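Lipocalin (Argas monolakensis, PDB 3BRN) binds serotonin in the pocket of a lipocalin beta barrel and is probably one of the biogenic amine-binding proteins of soft ticks. Local coordinates at residues A[27-32]-A[146-151]; A[38-43]-A[61-66]; A[115-120]-A[131-136]. One frame throughout, in Å; residues are numbered along the deposited sequence.

Contact 1 (A[27-32]-A[146-151]); sequences YYLRKT and HHTWQT. With SRO (serotonin), chain C.
W149 presents the edge of its five-membered ring to the face of Y28 in a tilted edge-to-face pair, with W149 CD1 3.6 Å from Y28 CD2 and the planes 55° apart. The pair lies where the segment after the C-terminal helix of this lipocalin barrel returns antiparallel along strand 26-32. The hydroxyl of Y28 is hydrogen-bonded to the carbonyl of P154. R30 reaches the six-membered ring of W149, its chain bent at chi2 (59°) so that CD and NE lie near CE3, R30 NE at 3.5 Å from W149 CE3; NE is hydrogen-bonded to Y129 OH. R30 NH1 gives H147 ND1 a nearly straight bond of 3.2 Å, close to both group planes. K31 lies beside H147, its ammonium in a salt bridge to D133. R30 and K31 both face L117 in a classic beta bulge. T148 CB rests 3.2 Å from L29 O, T148 N bonds to R30 O at 3.1 Å from above the carbonyl plane, and T148 OG1 is hydrogen-bonded to T37. Y27 turns its ring to serotonin NZ, 3.4 Å above its centre. T32 and H146 form an antiparallel hydrogen-bonded pair, H146 N approaching T32 O at 2.7 Å. T32 O also lies in the plane of the H146 ring, and H146 ND1 meets it at 3.3 Å from above the T32 carbonyl plane.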
loop_
_atom_site.group_PDB
_atom_site.type_symbol
_atom_site.label_atom_id
_atom_site.label_comp_id
_atom_site.label_asym_id
_atom_site.label_seq_id
_atom_site.Cartn_x
_atom_site.Cartn_y
_atom_site.Cartn_z
ATOM N N TYR A 27 4.100 -1.076 5.023
ATOM C CA TYR A 27 2.709 -0.657 4.881
ATOM C C TYR A 27 1.765 -1.863 4.952
ATOM O O TYR A 27 1.988 -2.879 4.286
ATOM C CB TYR A 27 2.508 0.076 3.543
ATOM C CG TYR A 27 3.091 1.474 3.507
ATOM C CD1 TYR A 27 2.276 2.594 3.603
ATOM C CD2 TYR A 27 4.445 1.669 3.275
ATOM C CE1 TYR A 27 2.814 3.882 3.571
ATOM C CE2 TYR A 27 4.986 2.925 3.221
ATOM C CZ TYR A 27 4.172 4.028 3.345
ATOM O OH TYR A 27 4.751 5.269 3.356
ATOM N N TYR A 28 0.721 -1.746 5.774
ATOM C CA TYR A 28 -0.336 -2.736 5.806
ATOM C C TYR A 28 -1.382 -2.326 4.798
ATOM O O TYR A 28 -1.693 -1.143 4.709
ATOM C CB TYR A 28 -1.028 -2.748 7.162
ATOM C CG TYR A 28 -0.222 -3.367 8.268
ATOM C CD1 TYR A 28 0.513 -2.576 9.133
ATOM C CD2 TYR A 28 -0.219 -4.745 8.468
ATOM C CE1 TYR A 28 1.164 -3.126 10.214
ATOM C CE2 TYR A 28 0.495 -5.310 9.513
ATOM C CZ TYR A 28 1.178 -4.491 10.378
ATOM O OH TYR A 28 1.845 -5.022 11.461
ATOM N N LEU A 29 -2.048 -3.310 4.192
ATOM C CA LEU A 29 -3.218 -2.997 3.372
ATOM C C LEU A 29 -4.355 -2.853 4.374
ATOM O O LEU A 29 -4.696 -3.819 5.040
ATOM C CB LEU A 29 -3.523 -4.111 2.373
ATOM C CG LEU A 29 -4.850 -3.995 1.588
ATOM C CD1 LEU A 29 -4.845 -2.686 0.816
ATOM C CD2 LEU A 29 -4.907 -5.151 0.597
ATOM N N ARG A 30 -4.759 -1.604 4.634
ATOM C CA ARG A 30 -5.726 -1.287 5.679
ATOM C C ARG A 30 -7.173 -1.511 5.241
ATOM O O ARG A 30 -7.983 -2.049 6.000
ATOM C CB ARG A 30 -5.518 0.152 6.176
ATOM C CG ARG A 30 -6.516 0.642 7.233
ATOM C CD ARG A 30 -6.512 -0.220 8.512
ATOM N NE ARG A 30 -7.544 0.222 9.450
ATOM C CZ ARG A 30 -8.844 -0.036 9.320
ATOM N NH1 ARG A 30 -9.293 -0.770 8.310
ATOM N NH2 ARG A 30 -9.701 0.428 10.212
ATOM N N LYS A 31 -7.534 -0.983 4.073
ATOM C CA LYS A 31 -8.891 -1.181 3.537
ATOM C C LYS A 31 -8.782 -1.425 2.046
ATOM O O LYS A 31 -7.965 -0.792 1.392
ATOM C CB LYS A 31 -9.759 0.069 3.752
ATOM C CG LYS A 31 -9.875 0.554 5.197
ATOM C CD LYS A 31 -10.824 1.734 5.299
ATOM C CE LYS A 31 -10.903 2.270 6.727
ATOM N NZ LYS A 31 -11.363 3.681 6.741
ATOM N N THR A 32 -9.735 -2.178 1.489
ATOM C CA THR A 32 -9.795 -2.387 0.039
ATOM C C THR A 32 -11.244 -2.585 -0.410
ATOM O O THR A 32 -12.103 -2.957 0.395
ATOM C CB THR A 32 -8.894 -3.590 -0.408
ATOM O OG1 THR A 32 -9.008 -3.790 -1.821
ATOM C CG2 THR A 32 -9.292 -4.888 0.307
ATOM N N HIS A 146 -13.684 -3.551 2.527
ATOM C CA HIS A 146 -13.149 -4.610 3.325
ATOM C C HIS A 146 -11.963 -4.224 4.152
ATOM O O HIS A 146 -10.992 -3.728 3.644
ATOM C CB HIS A 146 -12.813 -5.783 2.462
ATOM C CG HIS A 146 -13.920 -6.157 1.561
ATOM N ND1 HIS A 146 -14.235 -5.430 0.449
ATOM C CD2 HIS A 146 -14.846 -7.124 1.654
ATOM C CE1 HIS A 146 -15.292 -5.951 -0.127
ATOM N NE2 HIS A 146 -15.674 -6.982 0.582
ATOM N N HIS A 147 -12.040 -4.505 5.429
ATOM C CA HIS A 147 -11.044 -4.082 6.357
ATOM C C HIS A 147 -9.991 -5.132 6.634
ATOM O O HIS A 147 -10.220 -6.023 7.389
ATOM C CB HIS A 147 -11.699 -3.612 7.623
ATOM C CG HIS A 147 -12.689 -2.540 7.393
ATOM N ND1 HIS A 147 -12.408 -1.221 7.606
ATOM C CD2 HIS A 147 -13.938 -2.586 6.905
ATOM C CE1 HIS A 147 -13.452 -0.497 7.291
ATOM N NE2 HIS A 147 -14.393 -1.303 6.853
ATOM N N THR A 148 -8.837 -5.003 6.007
ATOM C CA THR A 148 -7.890 -6.100 5.861
ATOM C C THR A 148 -6.935 -6.221 7.036
ATOM O O THR A 148 -6.275 -7.239 7.188
ATOM C CB THR A 148 -7.056 -5.924 4.571
ATOM O OG1 THR A 148 -7.889 -6.162 3.435
ATOM C CG2 THR A 148 -5.874 -6.904 4.549
ATOM N N TRP A 149 -6.655 -5.089 7.665
ATOM C CA TRP A 149 -5.825 -5.041 8.860
ATOM C C TRP A 149 -6.736 -5.041 10.060
ATOM O O TRP A 149 -7.828 -4.469 10.011
ATOM C CB TRP A 149 -4.989 -3.770 8.895
ATOM C CG TRP A 149 -4.267 -3.597 10.210
ATOM C CD1 TRP A 149 -3.111 -4.218 10.598
ATOM C CD2 TRP A 149 -4.690 -2.801 11.330
ATOM N NE1 TRP A 149 -2.772 -3.826 11.878
ATOM C CE2 TRP A 149 -3.718 -2.949 12.339
ATOM C CE3 TRP A 149 -5.780 -1.957 11.563
ATOM C CZ2 TRP A 149 -3.785 -2.258 13.538
ATOM C CZ3 TRP A 149 -5.867 -1.309 12.776
ATOM C CH2 TRP A 149 -4.892 -1.487 13.758
ATOM N N GLN A 150 -6.332 -5.790 11.081
ATOM C CA GLN A 150 -7.018 -5.826 12.359
ATOM C C GLN A 150 -5.980 -5.695 13.458
ATOM O O GLN A 150 -4.810 -5.987 13.254
ATOM C CB GLN A 150 -7.790 -7.140 12.534
ATOM C CG GLN A 150 -9.078 -7.194 11.744
ATOM C CD GLN A 150 -9.915 -5.947 11.950
ATOM O OE1 GLN A 150 -10.257 -5.669 13.202
ATOM N NE2 GLN A 150 -10.158 -5.186 11.010
ATOM N N THR A 151 -6.396 -5.143 14.582
ATOM C CA THR A 151 -5.503 -4.897 15.702
ATOM C C THR A 151 -4.740 -6.141 16.173
ATOM O O THR A 151 -3.683 -6.026 16.808
ATOM C CB THR A 151 -6.289 -4.267 16.865
ATOM O OG1 THR A 151 -5.386 -3.895 17.906
ATOM C CG2 THR A 151 -7.309 -5.235 17.402
HETATM O OH SRO C . 6.450 -2.120 -3.075
HETATM C CZ3 SRO C . 5.096 -1.926 -3.202
HETATM C CH2 SRO C . 4.432 -2.668 -4.176
HETATM C CZ2 SRO C . 3.039 -2.609 -4.277
HETATM C CE2 SRO C . 2.382 -1.736 -3.424
HETATM N NE1 SRO C . 1.087 -1.363 -3.263
HETATM C CD1 SRO C . 0.999 -0.475 -2.245
HETATM C CG SRO C . 2.282 -0.237 -1.750
HETATM C CD2 SRO C . 3.143 -1.021 -2.514
HETATM C CE3 SRO C . 4.445 -1.121 -2.418
HETATM C CB SRO C . 2.643 0.720 -0.641
HETATM C CA SRO C . 3.475 1.894 -1.194
HETATM N NZ SRO C . 3.945 2.705 -0.067
#

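Contact 2 (A[38-43]-A[61-66]); sequences PECAYV and GKLQNG. With SRO (serotonin), chain C.
P38 lays its ring against the aliphatic chain of K62, the two crossing at an angle, and the approach is tight: P38 CB is 3.3 Å from K62 CD. E39, next in the type II turn from P38 to A41, accepts a weak hydrogen bond from L63 N through its carbonyl. The extended side chain brings E39 OE2 to 3.5 Å from L63 CD2, while OE1 is hydrogen-bonded to Y152. C40 sets both CB and SG against L63 CB, and its disulfide to C153 ties the C-terminal tail to the turn before strand 42-44. The turn leads into that strand, the first arm of an antiparallel beta hairpin completed by strand 55-64. A41 adds a CA-H...O contact to G61 O. With Y42 the regular pairing begins, a hydrogen-bonded pair in which Y42 N to G61 O and G61 N to Y42 O each measure 3.0 Å. With Y42 CG between the backbone N and the carbonyl carbon (chi1 76°), the ring swings over G61, whose N lies 3.6 Å above the Y42 ring plane, toward the rim; Y42 OH bonds to the carbonyl of I69. V43 points away from 61-66, V43 CG2 coming within 3.7 Å of serotonin CE3.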
loop_
_atom_site.group_PDB
_atom_site.type_symbol
_atom_site.label_atom_id
_atom_site.label_comp_id
_atom_site.label_asym_id
_atom_site.label_seq_id
_atom_site.Cartn_x
_atom_site.Cartn_y
_atom_site.Cartn_z
ATOM N N PRO A 38 -6.053 -11.611 1.664
ATOM C CA PRO A 38 -5.495 -12.222 2.877
ATOM C C PRO A 38 -5.413 -11.220 4.036
ATOM O O PRO A 38 -5.078 -10.059 3.823
ATOM C CB PRO A 38 -4.088 -12.648 2.443
ATOM C CG PRO A 38 -4.109 -12.649 0.946
ATOM C CD PRO A 38 -5.098 -11.609 0.545
ATOM N N GLU A 39 -5.800 -11.652 5.235
ATOM C CA GLU A 39 -5.695 -10.827 6.439
ATOM C C GLU A 39 -4.248 -10.389 6.639
ATOM O O GLU A 39 -3.323 -11.140 6.331
ATOM C CB GLU A 39 -6.156 -11.638 7.671
ATOM C CG GLU A 39 -5.588 -13.060 7.703
ATOM C CD GLU A 39 -5.796 -13.813 9.033
ATOM O OE1 GLU A 39 -6.730 -13.495 9.813
ATOM O OE2 GLU A 39 -5.032 -14.778 9.265
ATOM N N CYS A 40 -4.064 -9.157 7.108
ATOM C CA CYS A 40 -2.745 -8.624 7.477
ATOM C C CYS A 40 -1.748 -8.561 6.328
ATOM O O CYS A 40 -0.533 -8.649 6.551
ATOM C CB CYS A 40 -2.139 -9.394 8.657
ATOM S SG CYS A 40 -3.265 -9.701 10.045
ATOM N N ALA A 41 -2.255 -8.358 5.114
ATOM C CA ALA A 41 -1.408 -8.240 3.928
ATOM C C ALA A 41 -0.539 -6.992 4.062
ATOM O O ALA A 41 -0.994 -5.972 4.577
ATOM C CB ALA A 41 -2.273 -8.173 2.660
ATOM N N TYR A 42 0.738 -7.097 3.705
ATOM C CA TYR A 42 1.650 -5.967 3.871
ATOM C C TYR A 42 2.802 -6.029 2.871
ATOM O O TYR A 42 2.985 -7.019 2.181
ATOM C CB TYR A 42 2.254 -5.965 5.283
ATOM C CG TYR A 42 3.339 -7.021 5.456
ATOM C CD1 TYR A 42 3.009 -8.336 5.793
ATOM C CD2 TYR A 42 4.686 -6.719 5.218
ATOM C CE1 TYR A 42 3.984 -9.318 5.894
ATOM C CE2 TYR A 42 5.681 -7.708 5.317
ATOM C CZ TYR A 42 5.306 -9.014 5.621
ATOM O OH TYR A 42 6.253 -10.016 5.734
ATOM N N VAL A 43 3.442 -4.884 2.677
ATOM C CA VAL A 43 4.678 -4.804 1.923
ATOM C C VAL A 43 5.675 -4.133 2.847
ATOM O O VAL A 43 5.276 -3.403 3.750
ATOM C CB VAL A 43 4.535 -3.932 0.638
ATOM C CG1 VAL A 43 3.631 -4.601 -0.371
ATOM C CG2 VAL A 43 4.055 -2.501 0.973
ATOM N N GLY A 61 3.945 -9.898 2.291
ATOM C CA GLY A 61 3.468 -11.029 3.053
ATOM C C GLY A 61 2.083 -10.859 3.605
ATOM O O GLY A 61 1.299 -10.029 3.147
ATOM N N LYS A 62 1.793 -11.666 4.608
ATOM C CA LYS A 62 0.468 -11.745 5.165
ATOM C C LYS A 62 0.563 -12.685 6.361
ATOM O O LYS A 62 1.591 -13.346 6.559
ATOM C CB LYS A 62 -0.474 -12.326 4.115
ATOM C CG LYS A 62 -0.179 -13.780 3.777
ATOM C CD LYS A 62 -1.270 -14.358 2.901
ATOM C CE LYS A 62 -0.747 -15.490 2.038
ATOM N NZ LYS A 62 -1.761 -15.886 1.018
ATOM N N LEU A 63 -0.481 -12.698 7.181
ATOM C CA LEU A 63 -0.518 -13.549 8.361
ATOM C C LEU A 63 -0.812 -14.991 7.982
ATOM O O LEU A 63 -1.702 -15.270 7.173
ATOM C CB LEU A 63 -1.563 -13.048 9.355
ATOM C CG LEU A 63 -1.711 -13.870 10.635
ATOM C CD1 LEU A 63 -0.373 -13.915 11.362
ATOM C CD2 LEU A 63 -2.798 -13.275 11.512
ATOM N N GLN A 64 -0.069 -15.912 8.588
ATOM C CA GLN A 64 -0.249 -17.317 8.295
ATOM C C GLN A 64 0.249 -18.027 9.542
ATOM O O GLN A 64 1.402 -17.870 9.937
ATOM C CB GLN A 64 0.425 -17.686 6.975
ATOM C CG GLN A 64 -0.317 -18.769 6.193
ATOM C CD GLN A 64 0.438 -19.218 4.952
ATOM O OE1 GLN A 64 0.058 -18.890 3.824
ATOM N NE2 GLN A 64 1.539 -19.931 5.157
ATOM N N ASN A 65 -0.657 -18.766 10.177
ATOM C CA ASN A 65 -0.312 -19.597 11.314
ATOM C C ASN A 65 0.372 -18.851 12.446
ATOM O O ASN A 65 1.331 -19.346 13.051
ATOM C CB ASN A 65 0.566 -20.740 10.803
ATOM C CG ASN A 65 -0.178 -21.658 9.853
ATOM O OD1 ASN A 65 -1.288 -22.107 10.152
ATOM N ND2 ASN A 65 0.416 -21.925 8.690
ATOM N N GLY A 66 -0.122 -17.647 12.719
ATOM C CA GLY A 66 0.385 -16.840 13.818
ATOM C C GLY A 66 1.613 -16.027 13.455
ATOM O O GLY A 66 2.032 -15.157 14.222
HETATM O OH SRO C . 6.450 -2.120 -3.075
HETATM C CZ3 SRO C . 5.096 -1.926 -3.202
HETATM C CH2 SRO C . 4.432 -2.668 -4.176
HETATM C CZ2 SRO C . 3.039 -2.609 -4.277
HETATM C CE2 SRO C . 2.382 -1.736 -3.424
HETATM N NE1 SRO C . 1.087 -1.363 -3.263
HETATM C CD1 SRO C . 0.999 -0.475 -2.245
HETATM C CG SRO C . 2.282 -0.237 -1.750
HETATM C CD2 SRO C . 3.143 -1.021 -2.514
HETATM C CE3 SRO C . 4.445 -1.121 -2.418
HETATM C CB SRO C . 2.643 0.720 -0.641
HETATM C CA SRO C . 3.475 1.894 -1.194
HETATM N NZ SRO C . 3.945 2.705 -0.067
#

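Contact 3 (A[115-120]-A[131-136]); sequences YELWVH and CCDTKF. With SRO (serotonin), chain C.
L117 and F136 form the centre of this buried contact between a barrel strand and the C-terminal helix. L117 lies over one face of the phenyl ring, its CB 4.0 Å from F136 CD1, and the rim of the same ring is turned to the strand backbone: F136 CE1 is 3.7 Å from Y115 O, with E116 N also near the ring plane. F136 reaches that place because its CG is anti to the backbone N (chi1 176°), carrying the ring off the helix toward the strand. The two methyls of L117 part company: L117 CD1 presses tightly on C132 CB at 3.5 Å, and CD2 touches D133 OD1. No hydrogen bond crosses between the segments.

A second shell holds C132 and D133 in place. C132 is disulfide-bonded to C105, which begins strand 105-109, while D133 makes a salt bridge to K31 and accepts a hydrogen bond from Y129 N.

W118 is on the pocket side of the strand. The pyrrole edge of serotonin is directed at its ring face, serotonin CD1 standing 3.3 Å above the W118 plane, over its centre. W118 NE1 donates to E116 OE1 at 2.8 Å; OE1 lies close to the indole plane, while NE1 meets the carboxylate from above its plane, which helps fix the indole's rotation. E116 OE2 is bonded to N114.

As in lipocalins, the C-terminal helix packs outside the barrel. Helix 131-140 runs almost antiparallel to strand 115-120 (segment axes 9.1 Å apart, at 172°), and that strand pairs with strands 26-32 and 105-109.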
loop_
_atom_site.group_PDB
_atom_site.type_symbol
_atom_site.label_atom_id
_atom_site.label_comp_id
_atom_site.label_asym_id
_atom_site.label_seq_id
_atom_site.Cartn_x
_atom_site.Cartn_y
_atom_site.Cartn_z
ATOM N N TYR A 115 -9.978 -0.160 -5.297
ATOM C CA TYR A 115 -9.312 0.855 -4.536
ATOM C C TYR A 115 -8.742 0.356 -3.229
ATOM O O TYR A 115 -9.292 -0.494 -2.630
ATOM C CB TYR A 115 -10.212 2.073 -4.324
ATOM C CG TYR A 115 -10.680 2.643 -5.619
ATOM C CD1 TYR A 115 -9.823 3.316 -6.415
ATOM C CD2 TYR A 115 -11.955 2.430 -6.072
ATOM C CE1 TYR A 115 -10.213 3.799 -7.592
ATOM C CE2 TYR A 115 -12.362 2.915 -7.268
ATOM C CZ TYR A 115 -11.485 3.600 -8.027
ATOM O OH TYR A 115 -11.796 4.100 -9.221
ATOM N N GLU A 116 -7.663 0.969 -2.785
ATOM C CA GLU A 116 -6.894 0.455 -1.652
ATOM C C GLU A 116 -6.382 1.583 -0.783
ATOM O O GLU A 116 -5.849 2.574 -1.288
ATOM C CB GLU A 116 -5.686 -0.339 -2.159
ATOM C CG GLU A 116 -6.077 -1.581 -2.968
ATOM C CD GLU A 116 -4.871 -2.330 -3.514
ATOM O OE1 GLU A 116 -3.749 -1.768 -3.482
ATOM O OE2 GLU A 116 -5.064 -3.438 -4.067
ATOM N N LEU A 117 -6.421 1.364 0.521
ATOM C CA LEU A 117 -5.761 2.267 1.448
ATOM C C LEU A 117 -4.637 1.491 2.119
ATOM O O LEU A 117 -4.891 0.500 2.795
ATOM C CB LEU A 117 -6.765 2.751 2.501
ATOM C CG LEU A 117 -6.209 3.560 3.678
ATOM C CD1 LEU A 117 -5.605 4.868 3.208
ATOM C CD2 LEU A 117 -7.324 3.816 4.691
ATOM N N TRP A 118 -3.422 1.970 1.969
ATOM C CA TRP A 118 -2.274 1.380 2.604
ATOM C C TRP A 118 -1.774 2.299 3.686
ATOM O O TRP A 118 -1.741 3.468 3.495
ATOM C CB TRP A 118 -1.196 1.091 1.590
ATOM C CG TRP A 118 -1.485 0.092 0.579
ATOM C CD1 TRP A 118 -2.213 0.261 -0.510
ATOM C CD2 TRP A 118 -1.044 -1.251 0.560
ATOM N NE1 TRP A 118 -2.268 -0.866 -1.230
ATOM C CE2 TRP A 118 -1.560 -1.832 -0.583
ATOM C CE3 TRP A 118 -0.272 -2.027 1.405
ATOM C CZ2 TRP A 118 -1.297 -3.135 -0.926
ATOM C CZ3 TRP A 118 -0.034 -3.316 1.064
ATOM C CH2 TRP A 118 -0.529 -3.858 -0.080
ATOM N N VAL A 119 -1.438 1.764 4.849
ATOM C CA VAL A 119 -0.990 2.603 5.966
ATOM C C VAL A 119 0.318 2.093 6.558
ATOM O O VAL A 119 0.499 0.889 6.742
ATOM C CB VAL A 119 -2.068 2.742 7.073
ATOM C CG1 VAL A 119 -1.642 3.791 8.113
ATOM C CG2 VAL A 119 -3.407 3.119 6.468
ATOM N N HIS A 120 1.266 3.014 6.736
ATOM C CA HIS A 120 2.578 2.703 7.288
ATOM C C HIS A 120 2.470 2.128 8.704
ATOM O O HIS A 120 1.620 2.550 9.484
ATOM C CB HIS A 120 3.438 3.972 7.303
ATOM C CG HIS A 120 4.884 3.719 7.580
ATOM N ND1 HIS A 120 5.435 3.871 8.833
ATOM C CD2 HIS A 120 5.872 3.244 6.787
ATOM C CE1 HIS A 120 6.697 3.484 8.804
ATOM N NE2 HIS A 120 6.988 3.100 7.576
ATOM N N CYS A 131 -5.904 12.611 5.627
ATOM C CA CYS A 131 -6.223 12.909 4.237
ATOM C C CYS A 131 -6.439 11.669 3.396
ATOM O O CYS A 131 -7.096 11.726 2.375
ATOM C CB CYS A 131 -5.154 13.789 3.606
ATOM S SG CYS A 131 -5.338 15.508 4.089
ATOM N N CYS A 132 -5.822 10.565 3.786
ATOM C CA CYS A 132 -5.996 9.334 3.042
ATOM C C CYS A 132 -7.376 8.767 3.245
ATOM O O CYS A 132 -7.902 8.132 2.350
ATOM C CB CYS A 132 -4.947 8.296 3.402
ATOM S SG CYS A 132 -3.319 8.680 2.767
ATOM N N ASP A 133 -7.911 8.928 4.424
ATOM C CA ASP A 133 -9.246 8.471 4.690
ATOM C C ASP A 133 -10.205 9.258 3.811
ATOM O O ASP A 133 -11.047 8.726 3.200
ATOM C CB ASP A 133 -9.592 8.653 6.148
ATOM C CG ASP A 133 -9.522 7.379 6.934
ATOM O OD1 ASP A 133 -9.669 6.317 6.364
ATOM O OD2 ASP A 133 -9.341 7.465 8.145
ATOM N N THR A 134 -10.031 10.554 3.764
ATOM C CA THR A 134 -10.872 11.392 2.928
ATOM C C THR A 134 -10.798 10.990 1.454
ATOM O O THR A 134 -11.791 11.074 0.734
ATOM C CB THR A 134 -10.509 12.888 3.069
ATOM O OG1 THR A 134 -10.597 13.278 4.446
ATOM C CG2 THR A 134 -11.446 13.743 2.242
ATOM N N LYS A 135 -9.602 10.660 0.980
ATOM C CA LYS A 135 -9.417 10.356 -0.438
ATOM C C LYS A 135 -9.998 8.983 -0.739
ATOM O O LYS A 135 -10.639 8.772 -1.777
ATOM C CB LYS A 135 -7.931 10.410 -0.810
ATOM C CG LYS A 135 -7.606 9.937 -2.222
ATOM C CD LYS A 135 -8.023 10.964 -3.269
ATOM C CE LYS A 135 -7.782 10.413 -4.679
ATOM N NZ LYS A 135 -8.052 11.495 -5.687
ATOM N N PHE A 136 -9.731 8.035 0.152
ATOM C CA PHE A 136 -10.222 6.675 -0.048
ATOM C C PHE A 136 -11.755 6.664 -0.077
ATOM O O PHE A 136 -12.370 6.046 -0.967
ATOM C CB PHE A 136 -9.651 5.728 1.032
ATOM C CG PHE A 136 -10.188 4.320 0.946
ATOM C CD1 PHE A 136 -9.735 3.458 -0.043
ATOM C CD2 PHE A 136 -11.223 3.906 1.771
ATOM C CE1 PHE A 136 -10.258 2.169 -0.178
ATOM C CE2 PHE A 136 -11.763 2.620 1.641
ATOM C CZ PHE A 136 -11.264 1.756 0.658
HETATM O OH SRO C . 6.450 -2.120 -3.075
HETATM C CZ3 SRO C . 5.096 -1.926 -3.202
HETATM C CH2 SRO C . 4.432 -2.668 -4.176
HETATM C CZ2 SRO C . 3.039 -2.609 -4.277
HETATM C CE2 SRO C . 2.382 -1.736 -3.424
HETATM N NE1 SRO C . 1.087 -1.363 -3.263
HETATM C CD1 SRO C . 0.999 -0.475 -2.245
HETATM C CG SRO C . 2.282 -0.237 -1.750
HETATM C CD2 SRO C . 3.143 -1.021 -2.514
HETATM C CE3 SRO C . 4.445 -1.121 -2.418
HETATM C CB SRO C . 2.643 0.720 -0.641
HETATM C CA SRO C . 3.475 1.894 -1.194
HETATM N NZ SRO C . 3.945 2.705 -0.067
#

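How the contacts relate
The three contacts follow one another round the barrel wall: strand 115-120 of contact 3 pairs with strand 26-32 of contact 1, which pairs in turn with strand 42-44 of contact 2. Centres of contacts 1 and 2 lie about 10 Å apart, as do those of 1 and 3, while 2 and 3 are about 19 Å apart. Along the chain, contact 2 closes before contact 3 opens, and both are nested within the loop closed by contact 1. The last segment, 146-151, follows helix 131-140 and returns to an early strand. Each contact also touches serotonin, so the same wall that carries the helix and tail outside lines the pocket within.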